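Local coordinates for PAN2-PAN3 deadenylation complex catalytic subunit pan2 (Neurospora crassa, PDB 4CZX), which probably shortens mRNA poly(A) tails as catalytic subunit of the PAN deadenylation complex, this piece being its N-terminal WD40 beta-propeller rather than the exonuclease domain, at residues Asp197-Asn202 with His248-Pro253; Phe204-Gly209 with Pro224-Phe229; Glu109-Leu114 with Lys135-Asp140. All coordinates share one frame; numbering follows the deposited sequence.

Contact 1 (Asp197-Asn202 with His248-Pro253); sequences DLDTSN and HVRMHP
Asp-197 and Asp-199 reach across from one strand to the strand beside it, 248-251, and take the part that backbone carbonyls would play within a sheet. The two strands run nearly parallel, 8° apart, with axes 6.0 Å from each other at their closest. Two backbone amides are bound by carboxylates: Val-249 N gives its hydrogen to Asp-197 OD2 at 3.1 Å, coming from above the carboxylate plane, and Met-251 N to Asp-199 OD2 at 2.7 Å, on the anti side of that oxygen. Both aspartates turn CG away from their own backbone N (chi1 -156° for Asp-197), which carries the carboxylates over the gap.

Charge adds a second layer. Arg-250 starts out away from strand 197-200, but a bend at chi2 folds it back, and NH1 forms a salt bridge with the syn side of Asp-197 OD1 at 2.9 Å. NH1 also bonds Val-249 O, while a water joins Asp-197 OD1 to Arg-250 NH2. The carboxylate and guanidinium planes stand 71° apart. Replacing Arg-250 with a leucine would probably leave Asp-197 OD1 without its cationic mate and Asp-294, which pairs with NE, without one too. Asp-199 OD1 has its own partner in Lys-160.

Beyond the charged groups, the methyl Met-251 CE comes to 3.9 Å from the hydroxyl Ser-201 OG.

This is a seam between two blades of the WD40 propeller. Strand 194-200 is an outermost strand of its sheet, with 204-210 beside it, and 248-251 is an outermost strand of the next, bonded to 258-262. Val-249 and Met-251 also pack against Val-206 of strand 204-210.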
loop_
_atom_site.group_PDB
_atom_site.type_symbol
_atom_site.label_atom_id
_atom_site.label_comp_id
_atom_site.label_asym_id
_atom_site.label_seq_id
_atom_site.Cartn_x
_atom_site.Cartn_y
_atom_site.Cartn_z
ATOM N N ASP A 197 26.487 11.325 -30.828
ATOM C CA ASP A 197 25.388 12.166 -31.291
ATOM C C ASP A 197 25.326 12.182 -32.813
ATOM O O ASP A 197 26.352 12.113 -33.497
ATOM C CB ASP A 197 25.540 13.601 -30.765
ATOM C CG ASP A 197 24.197 14.354 -30.699
ATOM O OD1 ASP A 197 23.173 13.797 -31.146
ATOM O OD2 ASP A 197 24.167 15.491 -30.179
ATOM N N LEU A 198 24.110 12.299 -33.337
ATOM C CA LEU A 198 23.884 12.417 -34.769
ATOM C C LEU A 198 22.732 13.388 -35.007
ATOM O O LEU A 198 21.713 13.319 -34.325
ATOM C CB LEU A 198 23.571 11.044 -35.397
ATOM C CG LEU A 198 23.290 11.060 -36.917
ATOM C CD1 LEU A 198 23.748 9.773 -37.599
ATOM C CD2 LEU A 198 21.817 11.316 -37.251
ATOM N N ASP A 199 22.902 14.289 -35.966
ATOM C CA ASP A 199 21.777 15.077 -36.464
ATOM C C ASP A 199 21.869 15.126 -37.973
ATOM O O ASP A 199 22.923 14.847 -38.551
ATOM C CB ASP A 199 21.757 16.492 -35.870
ATOM C CG ASP A 199 20.374 17.145 -35.979
ATOM O OD1 ASP A 199 19.404 16.408 -36.251
ATOM O OD2 ASP A 199 20.265 18.373 -35.794
ATOM N N THR A 200 20.765 15.481 -38.624
ATOM C CA THR A 200 20.763 15.547 -40.068
ATOM C C THR A 200 19.686 16.509 -40.552
ATOM O O THR A 200 18.637 16.633 -39.928
ATOM C CB THR A 200 20.562 14.132 -40.697
ATOM O OG1 THR A 200 20.418 14.249 -42.115
ATOM C CG2 THR A 200 19.325 13.436 -40.127
ATOM N N SER A 201 20.002 17.212 -41.637
ATOM C CA SER A 201 19.058 18.015 -42.402
ATOM C C SER A 201 18.902 17.320 -43.742
ATOM O O SER A 201 19.525 16.282 -43.965
ATOM C CB SER A 201 19.570 19.441 -42.582
ATOM O OG SER A 201 20.769 19.458 -43.349
ATOM N N ASN A 202 18.107 17.878 -44.651
ATOM C CA ASN A 202 17.949 17.233 -45.947
ATOM C C ASN A 202 19.273 17.224 -46.720
ATOM O O ASN A 202 19.451 16.410 -47.623
ATOM C CB ASN A 202 16.838 17.910 -46.788
ATOM C CG ASN A 202 15.438 17.648 -46.232
ATOM O OD1 ASN A 202 15.191 16.630 -45.571
ATOM N ND2 ASN A 202 14.514 18.569 -46.493
ATOM N N HIS A 248 28.270 16.962 -28.676
ATOM C CA HIS A 248 26.930 17.023 -29.260
ATOM C C HIS A 248 26.864 18.013 -30.403
ATOM O O HIS A 248 27.671 18.956 -30.485
ATOM C CB HIS A 248 25.888 17.389 -28.197
ATOM C CG HIS A 248 25.954 16.511 -26.991
ATOM N ND1 HIS A 248 25.412 15.244 -26.964
ATOM C CD2 HIS A 248 26.547 16.698 -25.792
ATOM C CE1 HIS A 248 25.671 14.688 -25.794
ATOM N NE2 HIS A 248 26.353 15.551 -25.064
ATOM N N VAL A 249 25.899 17.782 -31.288
ATOM C CA VAL A 249 25.717 18.620 -32.454
ATOM C C VAL A 249 24.254 18.620 -32.894
ATOM O O VAL A 249 23.555 17.601 -32.824
ATOM C CB VAL A 249 26.625 18.167 -33.629
ATOM C CG1 VAL A 249 26.199 16.792 -34.149
ATOM C CG2 VAL A 249 26.650 19.208 -34.743
ATOM N N ARG A 250 23.796 19.792 -33.309
ATOM C CA ARG A 250 22.488 19.939 -33.929
ATOM C C ARG A 250 22.619 20.854 -35.127
ATOM O O ARG A 250 23.331 21.856 -35.065
ATOM C CB ARG A 250 21.460 20.520 -32.955
ATOM C CG ARG A 250 21.017 19.574 -31.849
ATOM C CD ARG A 250 20.183 18.433 -32.405
ATOM N NE ARG A 250 19.674 17.546 -31.352
ATOM C CZ ARG A 250 20.219 16.380 -31.025
ATOM N NH1 ARG A 250 21.326 15.949 -31.630
ATOM N NH2 ARG A 250 19.666 15.649 -30.074
ATOM N N MET A 251 21.921 20.513 -36.207
ATOM C CA MET A 251 21.789 21.428 -37.338
ATOM C C MET A 251 20.884 22.574 -36.926
ATOM O O MET A 251 19.874 22.361 -36.244
ATOM C CB MET A 251 21.210 20.725 -38.565
ATOM C CG MET A 251 22.123 19.665 -39.152
ATOM S SD MET A 251 23.697 20.343 -39.717
ATOM C CE MET A 251 23.194 21.479 -41.020
ATOM N N HIS A 252 21.255 23.786 -37.320
ATOM C CA HIS A 252 20.438 24.958 -37.067
ATOM C C HIS A 252 19.236 24.912 -38.008
ATOM O O HIS A 252 19.410 24.794 -39.219
ATOM C CB HIS A 252 21.254 26.234 -37.270
ATOM C CG HIS A 252 20.679 27.433 -36.590
ATOM N ND1 HIS A 252 19.506 28.032 -37.001
ATOM C CD2 HIS A 252 21.116 28.150 -35.528
ATOM C CE1 HIS A 252 19.241 29.060 -36.215
ATOM N NE2 HIS A 252 20.204 29.155 -35.314
ATOM N N PRO A 253 18.017 24.987 -37.451
ATOM C CA PRO A 253 16.791 24.826 -38.247
ATOM C C PRO A 253 16.512 25.999 -39.186
ATOM O O PRO A 253 15.715 25.849 -40.122
ATOM C CB PRO A 253 15.692 24.708 -37.179
ATOM C CG PRO A 253 16.232 25.443 -36.016
ATOM C CD PRO A 253 17.722 25.197 -36.023
HETATM O O HOH W 1 20.882 12.992 -29.454
#

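Contact 2 (Phe204-Gly209 with Pro224-Phe229); sequences FIVTCG and PYVKVF
Phe-204 opens the pairing of two neighbouring antiparallel strands in one four-stranded blade of the beta-propeller: its CD1 lies 4.2 Å from Val-228 CG1, the two side chains side by side and pointing the same way. Ile-205 comes next, in a hydrogen-bonded pair with Phe-229. Its N bonds Phe-229 O at 2.8 Å and its O takes Phe-229 N, while CD1 rests 3.9 Å from Phe-229 CD2; Trp-188 of strand 184-189 meets both residues from the neighbouring blade.

Val-206 faces the other side of the sheet, in a non-hydrogen-bonded pair with Val-228. Its CB touches Val-226 CG1 at 3.8 Å and its CG1 approaches Val-228 CG2, so Val-206 meets both valines, and Val-228 packs in addition on Met-237 and Val-240 of strand 235-241. Thr-207 returns to the side of Ile-205 and closes a second hydrogen-bonded pair, with Lys-227, its N lying 3.0 Å from Lys-227 O. With chi1 at 63°, OG1 sits between its own N and carbonyl carbon, 3.3 Å from Lys-227 CB, and finds its hydrogen-bonding partner in His-191.

Beyond Cys-208, whose SG packs on Val-226, a single bound water bridges the strands: it accepts from Gly-209 N at 2.9 Å and lies 2.9 Å from Tyr-225 O, to which it probably donates.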
loop_
_atom_site.group_PDB
_atom_site.type_symbol
_atom_site.label_atom_id
_atom_site.label_comp_id
_atom_site.label_asym_id
_atom_site.label_seq_id
_atom_site.Cartn_x
_atom_site.Cartn_y
_atom_site.Cartn_z
ATOM N N PHE A 204 22.641 17.461 -45.076
ATOM C CA PHE A 204 23.826 17.055 -44.319
ATOM C C PHE A 204 23.575 16.002 -43.251
ATOM O O PHE A 204 22.481 15.911 -42.694
ATOM C CB PHE A 204 24.465 18.263 -43.621
ATOM C CG PHE A 204 24.871 19.367 -44.556
ATOM C CD1 PHE A 204 26.087 19.323 -45.220
ATOM C CD2 PHE A 204 24.043 20.458 -44.754
ATOM C CE1 PHE A 204 26.457 20.356 -46.087
ATOM C CE2 PHE A 204 24.409 21.488 -45.621
ATOM C CZ PHE A 204 25.619 21.431 -46.276
ATOM N N ILE A 205 24.613 15.217 -42.966
ATOM C CA ILE A 205 24.713 14.510 -41.693
ATOM C C ILE A 205 25.874 15.085 -40.892
ATOM O O ILE A 205 26.924 15.407 -41.461
ATOM C CB ILE A 205 24.952 13.000 -41.855
ATOM C CG1 ILE A 205 24.084 12.414 -42.969
ATOM C CG2 ILE A 205 24.742 12.278 -40.505
ATOM C CD1 ILE A 205 24.383 10.948 -43.233
ATOM N N VAL A 206 25.683 15.221 -39.582
ATOM C CA VAL A 206 26.770 15.610 -38.695
ATOM C C VAL A 206 26.810 14.666 -37.490
ATOM O O VAL A 206 25.771 14.270 -36.955
ATOM C CB VAL A 206 26.643 17.078 -38.222
ATOM C CG1 VAL A 206 27.070 18.044 -39.321
ATOM C CG2 VAL A 206 25.210 17.376 -37.728
ATOM N N THR A 207 28.013 14.268 -37.078
ATOM C CA THR A 207 28.132 13.361 -35.942
ATOM C C THR A 207 29.244 13.762 -34.997
ATOM O O THR A 207 30.216 14.419 -35.399
ATOM C CB THR A 207 28.399 11.891 -36.366
ATOM O OG1 THR A 207 29.663 11.807 -37.040
ATOM C CG2 THR A 207 27.276 11.355 -37.258
ATOM N N CYS A 208 29.079 13.351 -33.743
ATOM C CA CYS A 208 30.130 13.411 -32.735
ATOM C C CYS A 208 30.425 11.989 -32.267
ATOM O O CYS A 208 29.528 11.161 -32.211
ATOM C CB CYS A 208 29.696 14.269 -31.544
ATOM S SG CYS A 208 29.264 15.956 -31.967
ATOM N N GLY A 209 31.672 11.691 -31.930
ATOM C CA GLY A 209 31.973 10.351 -31.470
ATOM C C GLY A 209 33.436 10.209 -31.109
ATOM O O GLY A 209 34.120 11.215 -30.889
ATOM N N PRO A 224 38.206 15.675 -31.677
ATOM C CA PRO A 224 38.346 17.133 -31.757
ATOM C C PRO A 224 37.710 17.699 -33.023
ATOM O O PRO A 224 38.231 18.646 -33.636
ATOM C CB PRO A 224 39.866 17.328 -31.782
ATOM C CG PRO A 224 40.349 16.120 -32.506
ATOM C CD PRO A 224 39.476 14.995 -32.003
ATOM N N TYR A 225 36.596 17.105 -33.430
ATOM C CA TYR A 225 35.906 17.541 -34.634
ATOM C C TYR A 225 34.514 16.958 -34.701
ATOM O O TYR A 225 34.196 15.980 -34.022
ATOM C CB TYR A 225 36.676 17.139 -35.896
ATOM C CG TYR A 225 37.137 15.698 -35.900
ATOM C CD1 TYR A 225 36.247 14.658 -36.143
ATOM C CD2 TYR A 225 38.472 15.378 -35.668
ATOM C CE1 TYR A 225 36.667 13.333 -36.137
ATOM C CE2 TYR A 225 38.905 14.053 -35.664
ATOM C CZ TYR A 225 38.001 13.039 -35.903
ATOM O OH TYR A 225 38.418 11.727 -35.904
ATOM N N VAL A 226 33.695 17.580 -35.538
ATOM C CA VAL A 226 32.419 17.024 -35.947
ATOM C C VAL A 226 32.592 16.437 -37.349
ATOM O O VAL A 226 33.161 17.092 -38.229
ATOM C CB VAL A 226 31.316 18.096 -35.949
ATOM C CG1 VAL A 226 30.048 17.563 -36.615
ATOM C CG2 VAL A 226 31.030 18.560 -34.537
ATOM N N LYS A 227 32.139 15.204 -37.553
ATOM C CA LYS A 227 32.190 14.602 -38.884
ATOM C C LYS A 227 30.999 15.066 -39.721
ATOM O O LYS A 227 29.894 15.184 -39.212
ATOM C CB LYS A 227 32.217 13.081 -38.793
ATOM C CG LYS A 227 33.579 12.513 -38.411
ATOM C CD LYS A 227 34.631 12.922 -39.461
ATOM C CE LYS A 227 35.700 11.860 -39.627
ATOM N NZ LYS A 227 35.300 10.852 -40.651
ATOM N N VAL A 228 31.242 15.342 -41.000
ATOM C CA VAL A 228 30.214 15.913 -41.872
ATOM C C VAL A 228 30.057 15.117 -43.163
ATOM O O VAL A 228 31.043 14.770 -43.817
ATOM C CB VAL A 228 30.548 17.388 -42.240
ATOM C CG1 VAL A 228 29.439 18.011 -43.107
ATOM C CG2 VAL A 228 30.794 18.208 -40.977
ATOM N N PHE A 229 28.809 14.859 -43.539
ATOM C CA PHE A 229 28.502 14.114 -44.753
ATOM C C PHE A 229 27.488 14.874 -45.610
ATOM O O PHE A 229 26.502 15.391 -45.089
ATOM C CB PHE A 229 27.965 12.720 -44.403
ATOM C CG PHE A 229 27.821 11.808 -45.590
ATOM C CD1 PHE A 229 28.877 11.005 -45.987
ATOM C CD2 PHE A 229 26.625 11.742 -46.297
ATOM C CE1 PHE A 229 28.759 10.161 -47.073
ATOM C CE2 PHE A 229 26.501 10.902 -47.393
ATOM C CZ PHE A 229 27.582 10.107 -47.781
HETATM O O HOH W 2 33.327 14.085 -31.984
#

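Contact 3 (Glu109-Leu114 with Lys135-Asp140); sequences ESMQDL and KMLVID
Met-111 brings the loop that leads into strand 114-119 against strand 135-140 of the same four-stranded propeller blade, both segments falling in the predicted third WD repeat. From CB its chain runs straight out (chi2 174°, chi3 173°), and this extended shape lets it reach two residues of the strand in turn. CG is the first atom to touch, meeting Leu-137 CD1 at 4.0 Å in one of the two conformers modelled for that leucine. SD carries the chain onward, and the terminal CE ends 4.0 Å from Ile-139 CD1. Leu-137 and Ile-139, two residues apart, thus turn to the same side of the strand to receive it.

In the same conformer Leu-137 CD1 also comes within 4.1 Å of Ser-110 O and 4.4 Å of Leu-114 CD2, at the start of the next strand. The apolar floor continues into another sheet, where Val-93 of strand 93-96 touches Met-111, Leu-114 and Ile-139.

At the start of strand 135-140 the character turns polar. Ser-110 and Lys-135 share Glu-149, whose OE2 accepts a hydrogen bond from Ser-110 OG and forms a salt bridge with Lys-135 NZ. Gln-133 NE2 binds Ser-110 O, and its OE1 the backbone N of Gln-112. Within the loop Gln-112 NE2 donates to Glu-109 O at 2.7 Å, the acceptor lying in the plane of the side-chain amide.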
loop_
_atom_site.group_PDB
_atom_site.type_symbol
_atom_site.label_atom_id
_atom_site.label_comp_id
_atom_site.label_asym_id
_atom_site.label_seq_id
_atom_site.Cartn_x
_atom_site.Cartn_y
_atom_site.Cartn_z
ATOM N N GLU A 109 7.645 -8.849 -28.443
ATOM C CA GLU A 109 8.691 -9.799 -28.048
ATOM C C GLU A 109 10.050 -9.491 -28.665
ATOM O O GLU A 109 11.075 -9.807 -28.080
ATOM C CB GLU A 109 8.292 -11.226 -28.423
ATOM C CG GLU A 109 7.162 -11.792 -27.588
ATOM C CD GLU A 109 6.858 -13.244 -27.929
ATOM O OE1 GLU A 109 7.668 -13.872 -28.655
ATOM O OE2 GLU A 109 5.806 -13.753 -27.476
ATOM N N SER A 110 10.061 -8.877 -29.842
ATOM C CA SER A 110 11.320 -8.577 -30.521
ATOM C C SER A 110 11.928 -7.270 -30.028
ATOM O O SER A 110 12.983 -6.852 -30.500
ATOM C CB SER A 110 11.113 -8.519 -32.033
ATOM O OG SER A 110 10.763 -9.795 -32.546
ATOM N N MET A 111 11.258 -6.620 -29.083
ATOM C CA MET A 111 11.815 -5.430 -28.455
ATOM C C MET A 111 12.642 -5.850 -27.249
ATOM O O MET A 111 12.131 -5.927 -26.132
ATOM C CB MET A 111 10.705 -4.452 -28.049
ATOM C CG MET A 111 9.891 -3.960 -29.214
ATOM S SD MET A 111 8.489 -2.945 -28.693
ATOM C CE MET A 111 7.880 -2.368 -30.277
ATOM N N GLN A 112 13.925 -6.127 -27.484
ATOM C CA GLN A 112 14.793 -6.636 -26.430
ATOM C C GLN A 112 15.726 -5.567 -25.883
ATOM O O GLN A 112 15.975 -5.518 -24.680
ATOM C CB GLN A 112 15.597 -7.833 -26.936
ATOM C CG GLN A 112 14.756 -9.098 -27.059
ATOM C CD GLN A 112 13.978 -9.412 -25.777
ATOM O OE1 GLN A 112 14.545 -9.449 -24.680
ATOM N NE2 GLN A 112 12.670 -9.631 -25.915
ATOM N N ASP A 113 16.267 -4.734 -26.765
ATOM C CA ASP A 113 17.099 -3.620 -26.336
ATOM C C ASP A 113 17.044 -2.498 -27.373
ATOM O O ASP A 113 18.049 -2.185 -28.024
ATOM C CB ASP A 113 18.543 -4.076 -26.098
ATOM C CG ASP A 113 19.373 -3.027 -25.373
ATOM O OD1 ASP A 113 18.796 -2.019 -24.915
ATOM O OD2 ASP A 113 20.601 -3.204 -25.252
ATOM N N LEU A 114 15.855 -1.911 -27.529
ATOM C CA LEU A 114 15.652 -0.782 -28.440
ATOM C C LEU A 114 16.439 0.432 -27.986
ATOM O O LEU A 114 16.534 0.680 -26.789
ATOM C CB LEU A 114 14.168 -0.408 -28.516
ATOM C CG LEU A 114 13.187 -1.487 -28.971
ATOM C CD1 LEU A 114 11.783 -0.905 -28.942
ATOM C CD2 LEU A 114 13.538 -1.958 -30.365
ATOM N N LYS A 135 17.003 -7.310 -34.802
ATOM C CA LYS A 135 15.705 -7.087 -35.414
ATOM C C LYS A 135 15.366 -5.604 -35.393
ATOM O O LYS A 135 15.783 -4.884 -34.487
ATOM C CB LYS A 135 14.598 -7.859 -34.694
ATOM C CG LYS A 135 14.356 -9.267 -35.204
ATOM C CD LYS A 135 15.138 -10.286 -34.407
ATOM C CE LYS A 135 14.477 -11.662 -34.469
ATOM N NZ LYS A 135 13.246 -11.739 -33.624
ATOM N N MET A 136 14.632 -5.158 -36.411
ATOM C CA MET A 136 14.013 -3.834 -36.397
ATOM C C MET A 136 12.510 -3.998 -36.555
ATOM O O MET A 136 12.045 -4.994 -37.105
ATOM C CB MET A 136 14.562 -2.941 -37.515
ATOM C CG MET A 136 16.078 -2.809 -37.532
ATOM S SD MET A 136 16.625 -1.558 -38.714
ATOM C CE MET A 136 16.124 -2.309 -40.266
ATOM N N LEU A 137 11.746 -3.023 -36.070
ATOM C CA LEU A 137 10.297 -3.080 -36.202
ATOM C C LEU A 137 9.759 -1.806 -36.820
ATOM O O LEU A 137 10.234 -0.710 -36.523
ATOM C CB LEU A 137 9.622 -3.313 -34.846
ATOM C CG LEU A 137 9.991 -4.601 -34.113
ATOM C CD1 LEU A 137 11.039 -4.322 -33.047
ATOM C CD2 LEU A 137 8.744 -5.238 -33.516
ATOM N N VAL A 138 8.771 -1.971 -37.686
ATOM C CA VAL A 138 8.064 -0.854 -38.286
ATOM C C VAL A 138 6.697 -0.724 -37.592
ATOM O O VAL A 138 5.953 -1.700 -37.481
ATOM C CB VAL A 138 7.891 -1.049 -39.804
ATOM C CG1 VAL A 138 7.264 0.181 -40.411
ATOM C CG2 VAL A 138 9.240 -1.341 -40.470
ATOM N N ILE A 139 6.382 0.477 -37.114
ATOM C CA ILE A 139 5.146 0.716 -36.360
ATOM C C ILE A 139 4.240 1.736 -37.049
ATOM O O ILE A 139 4.692 2.828 -37.422
ATOM C CB ILE A 139 5.463 1.203 -34.918
ATOM C CG1 ILE A 139 6.069 0.058 -34.101
ATOM C CG2 ILE A 139 4.213 1.753 -34.233
ATOM C CD1 ILE A 139 6.726 0.485 -32.780
ATOM N N ASP A 140 2.972 1.358 -37.229
ATOM C CA ASP A 140 1.916 2.264 -37.684
ATOM C C ASP A 140 1.522 3.132 -36.498
ATOM O O ASP A 140 0.965 2.636 -35.517
ATOM C CB ASP A 140 0.707 1.476 -38.215
ATOM C CG ASP A 140 -0.395 2.370 -38.812
ATOM O OD1 ASP A 140 -0.594 3.526 -38.373
ATOM O OD2 ASP A 140 -1.098 1.885 -39.720
#

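How the contacts relate
Contacts 1 and 2 are continuous: strands 194-200 and 204-210 follow each other in the chain and lie side by side in one sheet, where Asp-199 O probably accepts a hydrogen bond from Val-206 N at 3.0 Å and Asp-197 O one from Cys-208 N. Their centres are 9 Å apart, and contact 2 is nested in the loop that contact 1 closes. Contact 1 joins two blades, whereas contact 2 is internal to one. Contact 3 belongs to an earlier blade, its centre about 25 Å from that of contact 1 and 27 Å from that of contact 2, without touching either. The catalytic metals belong to the exonuclease domain, which this fragment lacks.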